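Local coordinates for protein RTX toxin RtxA (Vibrio vulnificus MO6-24/O, PDB 6IMP) that is a virulence toxin whose alpha/beta-hydrolase-fold effector domain probably acts as a hydrolase, at residues D59-E63 / N64-Q68; R48-E52 / I53-L57; A188-A191 / A192-Q196. All blocks are in the same frame, centred on the assembly; numbering follows the deposited sequence.

Contact 1: residues D59-E63 / N64-Q68; sequences DHAVE and NGESQ
Ala61 O is the anchor as the chain leaves the helix: it accepts both Glu66 N, at 2.8 Å, and Ser67 N, at 3.2 Å, the second donor lying above the carbonyl plane while the first is tilted only modestly from it. One residue on, Gly65 N bonds to Val62 O at 2.9 Å, and the last regular helical bond runs from Asn64 N to His60 O at 3.0 Å. Gly65 takes a positive phi (66°), which swings the backbone around so that Ser67 comes back beside the helix.

Among the side chains, Asn64 leans back over the imidazole of His60. Its OD1 sits 3.4 Å above the ring plane, displaced toward the rim, and the amide is turned 67° from the ring. With CG of His60 anti to the backbone N (chi1 -162°), the ring is placed next to that amide. The methyl of Ala61 packs against Ser67, its CB 3.7 Å from Ser67 OG, a hydroxyl that is hydrogen-bonded to His84 ND1. Val62 meets the backbone of Ser67: its CA-H points at Ser67 O, and CG1 rests beside the same oxygen.

Pairing of Glu66 with Gln85 and of Gln68 with Tyr83 then carries the chain into the edge strand 67-73. The 6→1 bond Glu66 N to Ala61 O, the bond Gly65 N to Val62 O and the positive phi of Gly65 make a Schellman motif that closes helix 52-63.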
loop_
_atom_site.group_PDB
_atom_site.type_symbol
_atom_site.label_atom_id
_atom_site.label_comp_id
_atom_site.label_asym_id
_atom_site.label_seq_id
_atom_site.Cartn_x
_atom_site.Cartn_y
_atom_site.Cartn_z
ATOM N N ASP A 59 -19.152 -4.538 9.116
ATOM C CA ASP A 59 -20.315 -5.431 9.139
ATOM C C ASP A 59 -21.520 -4.703 8.573
ATOM O O ASP A 59 -22.201 -5.201 7.670
ATOM C CB ASP A 59 -20.630 -5.869 10.575
ATOM C CG ASP A 59 -19.625 -6.853 11.121
ATOM O OD1 ASP A 59 -18.827 -7.397 10.327
ATOM O OD2 ASP A 59 -19.634 -7.086 12.349
ATOM N N HIS A 60 -21.775 -3.513 9.109
ATOM C CA HIS A 60 -22.798 -2.648 8.559
ATOM C C HIS A 60 -22.625 -2.521 7.038
ATOM O O HIS A 60 -23.529 -2.852 6.287
ATOM C CB HIS A 60 -22.784 -1.275 9.243
ATOM C CG HIS A 60 -24.046 -0.486 9.042
ATOM N ND1 HIS A 60 -25.194 -0.711 9.779
ATOM C CD2 HIS A 60 -24.341 0.521 8.185
ATOM C CE1 HIS A 60 -26.140 0.122 9.381
ATOM N NE2 HIS A 60 -25.648 0.881 8.417
ATOM N N ALA A 61 -21.439 -2.133 6.585
ATOM C CA ALA A 61 -21.217 -1.921 5.151
ATOM C C ALA A 61 -21.690 -3.108 4.301
ATOM O O ALA A 61 -22.377 -2.911 3.298
ATOM C CB ALA A 61 -19.756 -1.615 4.870
ATOM N N VAL A 62 -21.342 -4.330 4.712
ATOM C CA VAL A 62 -21.782 -5.530 3.981
ATOM C C VAL A 62 -23.305 -5.678 3.985
ATOM O O VAL A 62 -23.896 -5.978 2.946
ATOM C CB VAL A 62 -21.099 -6.850 4.449
ATOM C CG1 VAL A 62 -19.594 -6.769 4.282
ATOM C CG2 VAL A 62 -21.444 -7.208 5.885
ATOM N N GLU A 63 -23.934 -5.401 5.131
ATOM C CA GLU A 63 -25.395 -5.526 5.278
ATOM C C GLU A 63 -26.177 -4.546 4.390
ATOM O O GLU A 63 -27.195 -4.913 3.808
ATOM C CB GLU A 63 -25.816 -5.372 6.747
ATOM C CG GLU A 63 -25.383 -6.539 7.625
ATOM C CD GLU A 63 -25.967 -6.487 9.027
ATOM O OE1 GLU A 63 -25.239 -6.085 9.965
ATOM O OE2 GLU A 63 -27.150 -6.865 9.194
ATOM N N ASN A 64 -25.673 -3.319 4.256
ATOM C CA ASN A 64 -26.226 -2.346 3.291
ATOM C C ASN A 64 -25.921 -2.686 1.811
ATOM O O ASN A 64 -26.427 -2.017 0.913
ATOM C CB ASN A 64 -25.693 -0.926 3.579
ATOM C CG ASN A 64 -26.116 -0.389 4.945
ATOM O OD1 ASN A 64 -26.598 -1.132 5.805
ATOM N ND2 ASN A 64 -25.907 0.915 5.153
ATOM N N GLY A 65 -25.056 -3.668 1.562
ATOM C CA GLY A 65 -24.522 -3.907 0.214
ATOM C C GLY A 65 -23.643 -2.766 -0.276
ATOM O O GLY A 65 -23.540 -2.520 -1.485
ATOM N N GLU A 66 -23.033 -2.054 0.674
ATOM C CA GLU A 66 -22.033 -1.021 0.381
ATOM C C GLU A 66 -20.671 -1.666 0.068
ATOM O O GLU A 66 -19.948 -1.213 -0.821
ATOM C CB GLU A 66 -21.896 -0.047 1.568
ATOM C CG GLU A 66 -23.046 0.945 1.720
ATOM C CD GLU A 66 -22.897 1.845 2.948
ATOM O OE1 GLU A 66 -22.988 1.333 4.090
ATOM O OE2 GLU A 66 -22.704 3.071 2.775
ATOM N N SER A 67 -20.331 -2.724 0.799
ATOM C CA SER A 67 -19.059 -3.417 0.611
ATOM C C SER A 67 -19.239 -4.931 0.754
ATOM O O SER A 67 -20.130 -5.385 1.460
ATOM C CB SER A 67 -18.036 -2.907 1.629
ATOM O OG SER A 67 -18.008 -1.489 1.661
ATOM N N GLN A 68 -18.414 -5.703 0.049
ATOM C CA GLN A 68 -18.369 -7.160 0.226
ATOM C C GLN A 68 -16.972 -7.634 0.624
ATOM O O GLN A 68 -15.975 -7.168 0.075
ATOM C CB GLN A 68 -18.827 -7.889 -1.047
ATOM C CG GLN A 68 -18.015 -7.587 -2.303
ATOM C CD GLN A 68 -18.759 -6.713 -3.296
ATOM O OE1 GLN A 68 -19.461 -5.774 -2.917
ATOM N NE2 GLN A 68 -18.592 -7.006 -4.579
#

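Contact 2: residues R48-E52 / I53-L57; sequences RKIGE and ITQTL
Gly51 stands at the N-cap of helix 52-63, and its carbonyl opens the helical bonding by accepting Gln55 N at 3.0 Å. The next helical bond follows at once: Thr56 N reaches Glu52 O at 3.0 Å in a nearly straight line (172°). OE2 of Glu114, on helix 112-124, is hydrogen-bonded to Gly51 N and to the Thr54 hydroxyl, tying the N-cap residue to that helix. The hydroxyl is thus turned toward helix 112-124, while Thr54 CB lies 3.5 Å from Gly51 O.

Thr56 folds its hydroxyl back over the preceding turn. With chi1 at 46°, OG1 lies between its own backbone N and carbonyl carbon, 2.7 Å from Ile53 O and 3.0 Å from Glu52 O. Its one proton can serve either carbonyl, and the model does not settle which.

On the Gln55 side, the chain bends at chi2 (44°), and OE1 ends 3.9 Å from the CG2 methyl of Ile50, a methyl against an amide oxygen, the two side chains crossing at a slant. NE2 of the same amide is hydrogen-bonded to Tyr82 OH on strand 78-84.

In chemical terms, the first two carbonyls of the helical ladder are both taken up by main-chain N-H groups, Gly51 O by Gln55 and Glu52 O by Thr56, each donor tilted modestly out of the carbonyl plane. Thr56 may grip Glu52 O a second time through its hydroxyl; if the proton goes to Ile53 O instead, it joins Leu57 N, which already bonds that carbonyl. Either way the hydroxyl finds its acceptor in the main chain of its own helix.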
loop_
_atom_site.group_PDB
_atom_site.type_symbol
_atom_site.label_atom_id
_atom_site.label_comp_id
_atom_site.label_asym_id
_atom_site.label_seq_id
_atom_site.Cartn_x
_atom_site.Cartn_y
_atom_site.Cartn_z
ATOM N N ARG A 48 -2.392 -8.054 12.522
ATOM C CA ARG A 48 -3.615 -8.783 12.228
ATOM C C ARG A 48 -4.852 -8.166 12.882
ATOM O O ARG A 48 -5.971 -8.385 12.410
ATOM C CB ARG A 48 -3.462 -10.256 12.622
ATOM C CG ARG A 48 -2.433 -11.008 11.773
ATOM C CD ARG A 48 -2.689 -12.505 11.797
ATOM N NE ARG A 48 -1.829 -13.287 10.898
ATOM C CZ ARG A 48 -1.997 -13.407 9.579
ATOM N NH1 ARG A 48 -2.958 -12.734 8.944
ATOM N NH2 ARG A 48 -1.185 -14.188 8.879
ATOM N N LYS A 49 -4.643 -7.367 13.929
ATOM C CA LYS A 49 -5.740 -6.813 14.731
ATOM C C LYS A 49 -6.720 -5.982 13.906
ATOM O O LYS A 49 -6.320 -5.177 13.059
ATOM C CB LYS A 49 -5.191 -5.956 15.863
ATOM C CG LYS A 49 -6.253 -5.316 16.741
ATOM C CD LYS A 49 -5.647 -4.821 18.053
ATOM C CE LYS A 49 -6.706 -4.445 19.077
ATOM N NZ LYS A 49 -7.511 -5.621 19.519
ATOM N N ILE A 50 -8.007 -6.208 14.164
ATOM C CA ILE A 50 -9.079 -5.390 13.600
ATOM C C ILE A 50 -9.992 -4.920 14.738
ATOM O O ILE A 50 -10.714 -5.718 15.340
ATOM C CB ILE A 50 -9.887 -6.158 12.531
ATOM C CG1 ILE A 50 -8.987 -6.490 11.337
ATOM C CG2 ILE A 50 -11.066 -5.326 12.043
ATOM C CD1 ILE A 50 -9.571 -7.514 10.380
ATOM N N GLY A 51 -9.938 -3.622 15.022
ATOM C CA GLY A 51 -10.643 -3.025 16.154
ATOM C C GLY A 51 -12.144 -3.238 16.095
ATOM O O GLY A 51 -12.715 -3.493 15.027
ATOM N N GLU A 52 -12.785 -3.132 17.251
ATOM C CA GLU A 52 -14.200 -3.458 17.361
ATOM C C GLU A 52 -15.066 -2.494 16.546
ATOM O O GLU A 52 -15.958 -2.916 15.809
ATOM C CB GLU A 52 -14.643 -3.460 18.821
ATOM C CG GLU A 52 -15.867 -4.327 19.067
ATOM C CD GLU A 52 -15.952 -4.817 20.493
ATOM O OE1 GLU A 52 -15.499 -5.952 20.758
ATOM O OE2 GLU A 52 -16.450 -4.057 21.349
ATOM N N ILE A 53 -14.782 -1.205 16.672
ATOM C CA ILE A 53 -15.506 -0.183 15.924
ATOM C C ILE A 53 -15.296 -0.375 14.428
ATOM O O ILE A 53 -16.244 -0.338 13.645
ATOM C CB ILE A 53 -15.047 1.231 16.329
ATOM C CG1 ILE A 53 -15.374 1.492 17.808
ATOM C CG2 ILE A 53 -15.699 2.295 15.440
ATOM C CD1 ILE A 53 -14.376 2.388 18.508
ATOM N N THR A 54 -14.044 -0.593 14.045
ATOM C CA THR A 54 -13.687 -0.781 12.644
ATOM C C THR A 54 -14.494 -1.920 12.044
ATOM O O THR A 54 -14.997 -1.812 10.926
ATOM C CB THR A 54 -12.184 -1.086 12.479
ATOM O OG1 THR A 54 -11.421 -0.179 13.287
ATOM C CG2 THR A 54 -11.759 -0.941 11.018
ATOM N N GLN A 55 -14.631 -2.998 12.811
ATOM C CA GLN A 55 -15.316 -4.199 12.345
ATOM C C GLN A 55 -16.806 -3.913 12.177
ATOM O O GLN A 55 -17.369 -4.148 11.105
ATOM C CB GLN A 55 -15.084 -5.374 13.320
ATOM C CG GLN A 55 -15.543 -6.751 12.827
ATOM C CD GLN A 55 -15.160 -7.049 11.382
ATOM O OE1 GLN A 55 -14.110 -7.638 11.111
ATOM N NE2 GLN A 55 -16.019 -6.646 10.445
ATOM N N THR A 56 -17.418 -3.342 13.217
ATOM C CA THR A 56 -18.850 -3.019 13.201
ATOM C C THR A 56 -19.198 -2.143 11.982
ATOM O O THR A 56 -20.091 -2.488 11.201
ATOM C CB THR A 56 -19.313 -2.338 14.517
ATOM O OG1 THR A 56 -18.384 -1.319 14.890
ATOM C CG2 THR A 56 -19.402 -3.343 15.647
ATOM N N LEU A 57 -18.444 -1.063 11.781
ATOM C CA LEU A 57 -18.614 -0.224 10.589
ATOM C C LEU A 57 -18.560 -1.036 9.289
ATOM O O LEU A 57 -19.193 -0.669 8.292
ATOM C CB LEU A 57 -17.543 0.863 10.533
ATOM C CG LEU A 57 -17.483 1.912 11.642
ATOM C CD1 LEU A 57 -16.363 2.898 11.309
ATOM C CD2 LEU A 57 -18.814 2.631 11.827
#

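Contact 3: residues A188-A191 / A192-Q196; sequences ARYA and AQNGQ
A Schellman motif ends helix 180-192, with its characteristic 6→1 bond, Gln196 N to Ala191 O. Inside it, Gly195, at positive phi, sends its N-H back to Ala192 O in a weak bond of 3.2 Å, and residues Ala192 to Gly195 form a type I turn. The preceding helical turn is still firm at Gln193 N to Arg189 O, 2.8 Å and 162°, whereas Ala192 N to Ala188 O is weak at 3.3 Å.

Tyr190 and Asn194 run side by side in the same direction. The CB of Asn194 lies over one face of the phenol ring, and Asn194 OD1 lies 3.5 Å from Tyr190 OH, with amide and ring planes 43° apart. The CG of Asn194, anti to the backbone N (chi1 180°), brings OD1 up beside that hydroxyl. Gln196 NE2 may donate to the same OD1, though the modelled contact is too short to trust. Arg189 and Gln193 also lie alongside one another, CG to CG 4.1 Å, before the guanidinium goes off to the carbonyls of Lys241 and Lys244.

Helix 147-164 packs against this end: Arg155 meets Tyr190, Phe158 touches both Ala191 and Gln196, and Val162 touches Gln196. From here the loop leads on to strand 200-204 of the central sheet.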
loop_
_atom_site.group_PDB
_atom_site.type_symbol
_atom_site.label_atom_id
_atom_site.label_comp_id
_atom_site.label_asym_id
_atom_site.label_seq_id
_atom_site.Cartn_x
_atom_site.Cartn_y
_atom_site.Cartn_z
ATOM N N ALA A 188 2.965 -0.523 -10.255
ATOM C CA ALA A 188 2.805 0.407 -11.365
ATOM C C ALA A 188 3.717 -0.005 -12.523
ATOM O O ALA A 188 3.290 -0.036 -13.674
ATOM C CB ALA A 188 3.102 1.833 -10.921
ATOM N N ARG A 189 4.954 -0.376 -12.192
ATOM C CA ARG A 189 5.937 -0.814 -13.184
ATOM C C ARG A 189 5.438 -2.054 -13.906
ATOM O O ARG A 189 5.186 -2.022 -15.118
ATOM C CB ARG A 189 7.289 -1.106 -12.515
ATOM C CG ARG A 189 8.345 -1.680 -13.446
ATOM C CD ARG A 189 9.741 -1.492 -12.873
ATOM N NE ARG A 189 10.016 -2.394 -11.748
ATOM C CZ ARG A 189 10.996 -2.226 -10.855
ATOM N NH1 ARG A 189 11.804 -1.172 -10.913
ATOM N NH2 ARG A 189 11.151 -3.102 -9.873
ATOM N N TYR A 190 5.237 -3.121 -13.142
ATOM C CA TYR A 190 4.771 -4.378 -13.700
ATOM C C TYR A 190 3.550 -4.211 -14.630
ATOM O O TYR A 190 3.476 -4.876 -15.658
ATOM C CB TYR A 190 4.484 -5.388 -12.579
ATOM C CG TYR A 190 3.521 -6.487 -12.953
ATOM C CD1 TYR A 190 2.164 -6.310 -12.796
ATOM C CD2 TYR A 190 3.967 -7.695 -13.459
ATOM C CE1 TYR A 190 1.263 -7.309 -13.128
ATOM C CE2 TYR A 190 3.074 -8.700 -13.809
ATOM C CZ TYR A 190 1.720 -8.501 -13.636
ATOM O OH TYR A 190 0.807 -9.477 -13.964
ATOM N N ALA A 191 2.622 -3.319 -14.289
ATOM C CA ALA A 191 1.363 -3.198 -15.050
ATOM C C ALA A 191 1.578 -2.604 -16.434
ATOM O O ALA A 191 0.985 -3.063 -17.413
ATOM C CB ALA A 191 0.346 -2.375 -14.284
ATOM N N ALA A 192 2.426 -1.583 -16.509
ATOM C CA ALA A 192 2.762 -0.947 -17.785
ATOM C C ALA A 192 3.717 -1.831 -18.571
ATOM O O ALA A 192 3.659 -1.905 -19.803
ATOM C CB ALA A 192 3.384 0.418 -17.544
ATOM N N GLN A 193 4.582 -2.514 -17.833
ATOM C CA GLN A 193 5.525 -3.484 -18.393
ATOM C C GLN A 193 4.893 -4.773 -18.917
ATOM O O GLN A 193 5.558 -5.578 -19.553
ATOM C CB GLN A 193 6.572 -3.821 -17.338
ATOM C CG GLN A 193 7.717 -2.834 -17.361
ATOM C CD GLN A 193 8.661 -3.116 -18.509
ATOM O OE1 GLN A 193 8.572 -4.167 -19.155
ATOM N NE2 GLN A 193 9.566 -2.180 -18.777
ATOM N N ASN A 194 3.614 -4.957 -18.632
ATOM C CA ASN A 194 2.873 -6.132 -19.043
ATOM C C ASN A 194 1.658 -5.661 -19.829
ATOM O O ASN A 194 0.639 -6.350 -19.907
ATOM C CB ASN A 194 2.447 -6.907 -17.788
ATOM C CG ASN A 194 1.652 -8.156 -18.099
ATOM O OD1 ASN A 194 0.741 -8.523 -17.357
ATOM N ND2 ASN A 194 1.989 -8.814 -19.194
ATOM N N GLY A 195 1.781 -4.460 -20.395
ATOM C CA GLY A 195 0.708 -3.809 -21.155
ATOM C C GLY A 195 -0.663 -3.845 -20.508
ATOM O O GLY A 195 -1.669 -4.021 -21.195
ATOM N N GLN A 196 -0.698 -3.696 -19.185
ATOM C CA GLN A 196 -1.952 -3.467 -18.466
ATOM C C GLN A 196 -1.901 -2.150 -17.666
ATOM O O GLN A 196 -2.520 -2.048 -16.611
ATOM C CB GLN A 196 -2.286 -4.631 -17.509
ATOM C CG GLN A 196 -1.899 -6.038 -17.950
ATOM C CD GLN A 196 -2.437 -7.104 -16.993
ATOM O OE1 GLN A 196 -3.618 -7.093 -16.640
ATOM N NE2 GLN A 196 -1.568 -8.018 -16.559
#

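Contacts 2, 1 and 3 follow one another in that order along the chain. The first two are the two ends of one helix, 52-63: contact 2 starts it and contact 1 ends it, with centres 14 Å apart, and contact 1 then hands the chain to the edge strand 67-73. Contact 3 closes another helix, 180-192, beyond the presumed nucleophile elbow, about 34 Å from contact 2 between centres and on the opposite side of the chain's centre. Contacts 1 and 3 both end a helix with a Schellman motif; they do not touch, their nearest atoms being about 19 Å apart. One helix is thus bounded at both ends by contacts 2 and 1, on the same side of the chain's centre, while contact 3 terminates a helix that leads to strand 200-204.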